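PDB 6IZW: gliding motility protein MglB from Myxococcus xanthus, which probably serves as a molecular adaptor and guanine-nucleotide exchange factor in the control of gliding motility. Local coordinates for residues L33-G38 with G96-L101; E75-N80 with M92-S97. The protein carries 1 engineered substitution. All coordinates share one frame; numbering follows the deposited sequence.

Contact 1: L33-G38 with G96-L101; sequences LVDKNG and GSRVVL. With SO4 (sulfate ion), chain H.
Leu33 and Val99 meet because each turns a branch away from its own backbone N. In Leu33 it is CG (chi1 -165°), in Val99 it is CG1 (chi1 -164°). Leu33 CG packs on Val99 CG1 at 3.4 Å, and Leu33 CD1 reaches on to Leu101 CG at 3.7 Å. On the other face, Val34 and Val100 lie side by side and point the same way, with Val34 CG1 against Val100 CB. Between the backbones, Val34 N donates to Val100 O at 3.0 Å. The return bond from Val100 N to Val34 O is weak. These are two neighbouring antiparallel strands of the Roadblock/LC7 sheet. Helix 111-130 covers the face with Leu33, Val99 and Leu101, and helix 52-72 covers the one with Val34 and Val100. One more backbone bond lies beyond the strand end: Lys36 N donates to Arg98 O at 2.9 Å. A type I turn runs from Asp35 to Gly38. Asp35 OD1 closes an Asx turn by accepting from Asn37 N at 2.9 Å, through its anti lone pair. Asp35 OD2 lies 2.8 Å from Arg98 NH2, and the carboxylate and guanidinium planes stand 68° apart. Arg98 NH2 is placed to donate to O1 of a sulfate, probably from the crystallisation liquor, but the ion overlaps Arg98 NH1, so the details of this end are doubtful.

Contact 2: E75-N80 with M92-S97; sequences ENEFPN and MTIVGS
Ile94 and Thr93 meet Pro79 where the pairing with the outermost strand of this chain's Roadblock/LC7 sheet starts. Here the loop after helix 52-72 enters strand 80-83 alongside strand 88-94. Asn80 and Thr93 form an antiparallel non-hydrogen-bonded pair. The Ile94 side chain begins with CB, 3.9 Å from Pro79 O. Its chi1 (-74°) puts CG1 anti to the carbonyl carbon, and chi2 near 90° then turns CD1 to the loop. CD1 ends 3.3 Å from Phe78 O and 3.6 Å from Pro79 O, and the CG of Glu77 is a looser neighbour at 4.3 Å. Pro79 O takes two donors, one from each face of its carbonyl plane. Ile94 N donates to Pro79 O at 3.0 Å, close to straight. Thr93 OG1 donates to Pro79 O at 3.2 Å, tilted 33° from the plane. A valine here would remove the hydroxyl and would probably leave Pro79 O without its second hydrogen bond, held by the Ile94 amide alone of the two. The Phe78 ring turns away from strand 88-94 and packs on Met66 and Ala70 of helix 52-72. Asn80 CB lies 3.7 Å from Thr93 CB, and 3.0 Å from the carbonyl O of selenomethionine Met92.

The centres of contacts 1 and 2 are about 10 Å apart. Strands 88-94 and 99-106 follow each other in the chain and are neighbours in the sheet, so the two contacts share Gly96 and Ser97 in the connection between them. Leu101 N lies 2.9 Å from Thr93 O, a probable hydrogen bond that ties the two pairings together. Elsewhere, a salt bridge joins segments 33-38 and 75-80: Lys36 NZ to Glu77 OE1, 3.1 Å. The two contacts turn to different partners. At contact 1, Asn37 O and the sulfate are hydrogen-bonded to the chain of another protein. In the 75-80 segment, Glu75 OE1 accepts from Ala86 N of the second subunit.

Contact 1: L33-G38 with G96-L101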
loop_
_atom_site.group_PDB
_atom_site.type_symbol
_atom_site.label_atom_id
_atom_site.label_comp_id
_atom_site.label_asym_id
_atom_site.label_seq_id
_atom_site.Cartn_x
_atom_site.Cartn_y
_atom_site.Cartn_z
ATOM N N LEU B 33 -0.281 13.311 -9.148
ATOM C CA LEU B 33 -1.599 13.141 -8.567
ATOM C C LEU B 33 -1.946 11.658 -8.596
ATOM O O LEU B 33 -1.800 11.011 -9.636
ATOM C CB LEU B 33 -2.631 13.961 -9.344
ATOM C CG LEU B 33 -3.969 14.176 -8.645
ATOM C CD1 LEU B 33 -3.774 15.140 -7.485
ATOM C CD2 LEU B 33 -5.073 14.665 -9.605
ATOM N N VAL B 34 -2.396 11.116 -7.459
ATOM C CA VAL B 34 -2.619 9.680 -7.313
ATOM C C VAL B 34 -3.947 9.443 -6.607
ATOM O O VAL B 34 -4.270 10.108 -5.618
ATOM C CB VAL B 34 -1.468 8.988 -6.549
ATOM C CG1 VAL B 34 -1.220 9.648 -5.211
ATOM C CG2 VAL B 34 -1.772 7.510 -6.343
ATOM N N ASP B 35 -4.723 8.506 -7.133
ATOM C CA ASP B 35 -5.909 8.024 -6.445
ATOM C C ASP B 35 -5.516 7.269 -5.173
ATOM O O ASP B 35 -4.417 6.717 -5.060
ATOM C CB ASP B 35 -6.705 7.109 -7.383
ATOM C CG ASP B 35 -8.099 6.826 -6.880
ATOM O OD1 ASP B 35 -8.252 6.157 -5.829
ATOM O OD2 ASP B 35 -9.056 7.271 -7.552
ATOM N N LYS B 36 -6.441 7.228 -4.218
ATOM C CA LYS B 36 -6.179 6.509 -2.982
ATOM C C LYS B 36 -5.921 5.025 -3.236
ATOM O O LYS B 36 -5.114 4.404 -2.530
ATOM C CB LYS B 36 -7.346 6.701 -2.013
ATOM C CG LYS B 36 -7.155 7.891 -1.068
ATOM C CD LYS B 36 -8.275 7.974 -0.044
ATOM C CE LYS B 36 -8.245 9.328 0.669
ATOM N NZ LYS B 36 -9.218 9.381 1.787
ATOM N N ASN B 37 -6.569 4.445 -4.244
ATOM C CA ASN B 37 -6.410 3.022 -4.492
ATOM C C ASN B 37 -5.085 2.694 -5.157
ATOM O O ASN B 37 -4.823 1.517 -5.404
ATOM C CB ASN B 37 -7.580 2.485 -5.333
ATOM C CG ASN B 37 -7.667 3.114 -6.733
ATOM O OD1 ASN B 37 -6.660 3.499 -7.347
ATOM N ND2 ASN B 37 -8.886 3.204 -7.246
ATOM N N GLY B 38 -4.262 3.700 -5.459
ATOM C CA GLY B 38 -2.951 3.508 -6.047
ATOM C C GLY B 38 -2.821 3.994 -7.476
ATOM O O GLY B 38 -1.695 4.057 -7.987
ATOM N N GLY B 96 -9.812 16.246 -1.860
ATOM C CA GLY B 96 -11.115 15.643 -2.050
ATOM C C GLY B 96 -11.256 14.355 -1.278
ATOM O O GLY B 96 -10.614 14.175 -0.241
ATOM N N SER B 97 -12.076 13.437 -1.774
ATOM C CA SER B 97 -12.319 12.195 -1.058
ATOM C C SER B 97 -11.550 10.994 -1.611
ATOM O O SER B 97 -11.526 9.950 -0.954
ATOM C CB SER B 97 -13.822 11.887 -1.046
ATOM O OG SER B 97 -14.072 10.514 -0.804
ATOM N N ARG B 98 -10.931 11.083 -2.787
ATOM C CA ARG B 98 -10.200 9.922 -3.283
ATOM C C ARG B 98 -8.885 10.272 -3.964
ATOM O O ARG B 98 -8.275 9.389 -4.572
ATOM C CB ARG B 98 -11.091 9.071 -4.231
ATOM C CG ARG B 98 -11.535 9.768 -5.551
ATOM C CD ARG B 98 -12.460 8.863 -6.471
ATOM N NE ARG B 98 -11.799 7.781 -7.233
ATOM C CZ ARG B 98 -11.948 6.459 -7.019
ATOM N NH1 ARG B 98 -12.752 5.986 -6.056
ATOM N NH2 ARG B 98 -11.271 5.600 -7.805
ATOM N N VAL B 99 -8.387 11.496 -3.822
ATOM C CA VAL B 99 -7.219 11.932 -4.567
ATOM C C VAL B 99 -6.160 12.412 -3.586
ATOM O O VAL B 99 -6.450 12.745 -2.437
ATOM C CB VAL B 99 -7.589 13.034 -5.576
ATOM C CG1 VAL B 99 -6.514 13.204 -6.599
ATOM C CG2 VAL B 99 -8.891 12.678 -6.255
ATOM N N VAL B 100 -4.912 12.414 -4.050
ATOM C CA VAL B 100 -3.763 12.826 -3.255
ATOM C C VAL B 100 -2.823 13.577 -4.182
ATOM O O VAL B 100 -2.413 13.035 -5.215
ATOM C CB VAL B 100 -3.022 11.632 -2.620
ATOM C CG1 VAL B 100 -1.745 12.091 -1.925
ATOM C CG2 VAL B 100 -3.920 10.872 -1.666
ATOM N N LEU B 101 -2.466 14.811 -3.826
ATOM C CA LEU B 101 -1.478 15.547 -4.605
ATOM C C LEU B 101 -0.144 15.496 -3.885
ATOM O O LEU B 101 -0.084 15.612 -2.663
ATOM C CB LEU B 101 -1.888 17.003 -4.845
ATOM C CG LEU B 101 -1.362 17.631 -6.151
ATOM C CD1 LEU B 101 -2.074 18.940 -6.400
ATOM C CD2 LEU B 101 0.158 17.851 -6.198
HETATM S S SO4 H . -12.896 3.275 -5.924
HETATM O O1 SO4 H . -12.240 2.767 -7.120
HETATM O O2 SO4 H . -13.047 4.722 -6.100
HETATM O O3 SO4 H . -12.109 2.980 -4.744
HETATM O O4 SO4 H . -14.198 2.597 -5.826
#

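Contact 2: E75-N80 with M92-S97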
loop_
_atom_site.group_PDB
_atom_site.type_symbol
_atom_site.label_atom_id
_atom_site.label_comp_id
_atom_site.label_asym_id
_atom_site.label_seq_id
_atom_site.Cartn_x
_atom_site.Cartn_y
_atom_site.Cartn_z
ATOM N N GLU B 75 -9.078 10.095 15.145
ATOM C CA GLU B 75 -8.912 11.331 14.391
ATOM C C GLU B 75 -9.483 11.129 12.993
ATOM O O GLU B 75 -9.914 10.035 12.625
ATOM C CB GLU B 75 -7.435 11.762 14.309
ATOM C CG GLU B 75 -6.857 12.379 15.585
ATOM C CD GLU B 75 -6.887 13.909 15.580
ATOM O OE1 GLU B 75 -6.928 14.510 14.479
ATOM O OE2 GLU B 75 -6.868 14.511 16.683
ATOM N N ASN B 76 -9.505 12.203 12.219
ATOM C CA ASN B 76 -9.821 12.097 10.803
ATOM C C ASN B 76 -8.519 11.985 10.012
ATOM O O ASN B 76 -7.425 12.181 10.547
ATOM C CB ASN B 76 -10.660 13.297 10.345
ATOM C CG ASN B 76 -12.021 13.361 11.035
ATOM O OD1 ASN B 76 -12.772 12.384 11.049
ATOM N ND2 ASN B 76 -12.337 14.516 11.616
ATOM N N GLU B 77 -8.638 11.634 8.734
ATOM C CA GLU B 77 -7.450 11.493 7.900
ATOM C C GLU B 77 -6.632 12.775 7.958
ATOM O O GLU B 77 -7.160 13.869 7.732
ATOM C CB GLU B 77 -7.849 11.158 6.457
ATOM C CG GLU B 77 -6.711 10.613 5.566
ATOM C CD GLU B 77 -7.114 9.374 4.730
ATOM O OE1 GLU B 77 -8.316 9.012 4.703
ATOM O OE2 GLU B 77 -6.221 8.763 4.092
ATOM N N PHE B 78 -5.363 12.648 8.322
ATOM C CA PHE B 78 -4.504 13.818 8.401
ATOM C C PHE B 78 -4.493 14.514 7.049
ATOM O O PHE B 78 -4.082 13.902 6.051
ATOM C CB PHE B 78 -3.089 13.437 8.827
ATOM C CG PHE B 78 -3.026 12.812 10.192
ATOM C CD1 PHE B 78 -3.151 13.587 11.331
ATOM C CD2 PHE B 78 -2.866 11.446 10.339
ATOM C CE1 PHE B 78 -3.098 13.017 12.596
ATOM C CE2 PHE B 78 -2.815 10.872 11.600
ATOM C CZ PHE B 78 -2.930 11.661 12.728
ATOM N N PRO B 79 -4.950 15.767 6.962
ATOM C CA PRO B 79 -5.136 16.397 5.645
ATOM C C PRO B 79 -3.881 16.443 4.810
ATOM O O PRO B 79 -3.979 16.523 3.581
ATOM C CB PRO B 79 -5.615 17.811 6.000
ATOM C CG PRO B 79 -5.059 18.057 7.358
ATOM C CD PRO B 79 -5.154 16.725 8.060
ATOM N N ASN B 80 -2.702 16.401 5.419
ATOM C CA ASN B 80 -1.477 16.383 4.635
ATOM C C ASN B 80 -0.376 15.731 5.462
ATOM O O ASN B 80 -0.592 15.297 6.596
ATOM C CB ASN B 80 -1.102 17.793 4.145
ATOM C CG ASN B 80 -1.318 18.872 5.186
ATOM O OD1 ASN B 80 -0.426 19.166 5.979
ATOM N ND2 ASN B 80 -2.496 19.494 5.167
HETATM N N MSE B 92 2.778 16.179 0.703
HETATM C CA MSE B 92 1.583 15.650 0.033
HETATM C C MSE B 92 0.318 16.111 0.749
HETATM O O MSE B 92 0.349 16.320 1.955
HETATM C CB MSE B 92 1.600 14.122 0.018
HETATM C CG MSE B 92 2.966 13.513 0.244
HETATM SE SE MSE B 92 2.913 11.570 0.509
HETATM C CE MSE B 92 2.035 11.450 2.200
ATOM N N THR B 93 -0.803 16.229 0.037
ATOM C CA THR B 93 -2.058 16.599 0.681
ATOM C C THR B 93 -3.232 15.915 -0.013
ATOM O O THR B 93 -3.231 15.739 -1.239
ATOM C CB THR B 93 -2.271 18.123 0.689
ATOM O OG1 THR B 93 -3.638 18.422 1.014
ATOM C CG2 THR B 93 -1.930 18.728 -0.665
ATOM N N ILE B 94 -4.228 15.542 0.785
ATOM C CA ILE B 94 -5.443 14.918 0.278
ATOM C C ILE B 94 -6.314 15.990 -0.373
ATOM O O ILE B 94 -6.644 17.002 0.253
ATOM C CB ILE B 94 -6.199 14.183 1.397
ATOM C CG1 ILE B 94 -5.473 12.886 1.771
ATOM C CG2 ILE B 94 -7.608 13.835 0.959
ATOM C CD1 ILE B 94 -4.436 13.037 2.861
ATOM N N VAL B 95 -6.672 15.772 -1.641
ATOM C CA VAL B 95 -7.491 16.692 -2.422
ATOM C C VAL B 95 -8.821 16.013 -2.711
ATOM O O VAL B 95 -8.953 15.273 -3.692
ATOM C CB VAL B 95 -6.787 17.107 -3.731
ATOM C CG1 VAL B 95 -7.648 18.078 -4.520
ATOM C CG2 VAL B 95 -5.415 17.699 -3.450
ATOM N N GLY B 96 -9.812 16.246 -1.860
ATOM C CA GLY B 96 -11.115 15.643 -2.050
ATOM C C GLY B 96 -11.256 14.355 -1.278
ATOM O O GLY B 96 -10.614 14.175 -0.241
ATOM N N SER B 97 -12.076 13.437 -1.774
ATOM C CA SER B 97 -12.319 12.195 -1.058
ATOM C C SER B 97 -11.550 10.994 -1.611
ATOM O O SER B 97 -11.526 9.950 -0.954
ATOM C CB SER B 97 -13.822 11.887 -1.046
ATOM O OG SER B 97 -14.072 10.514 -0.804
#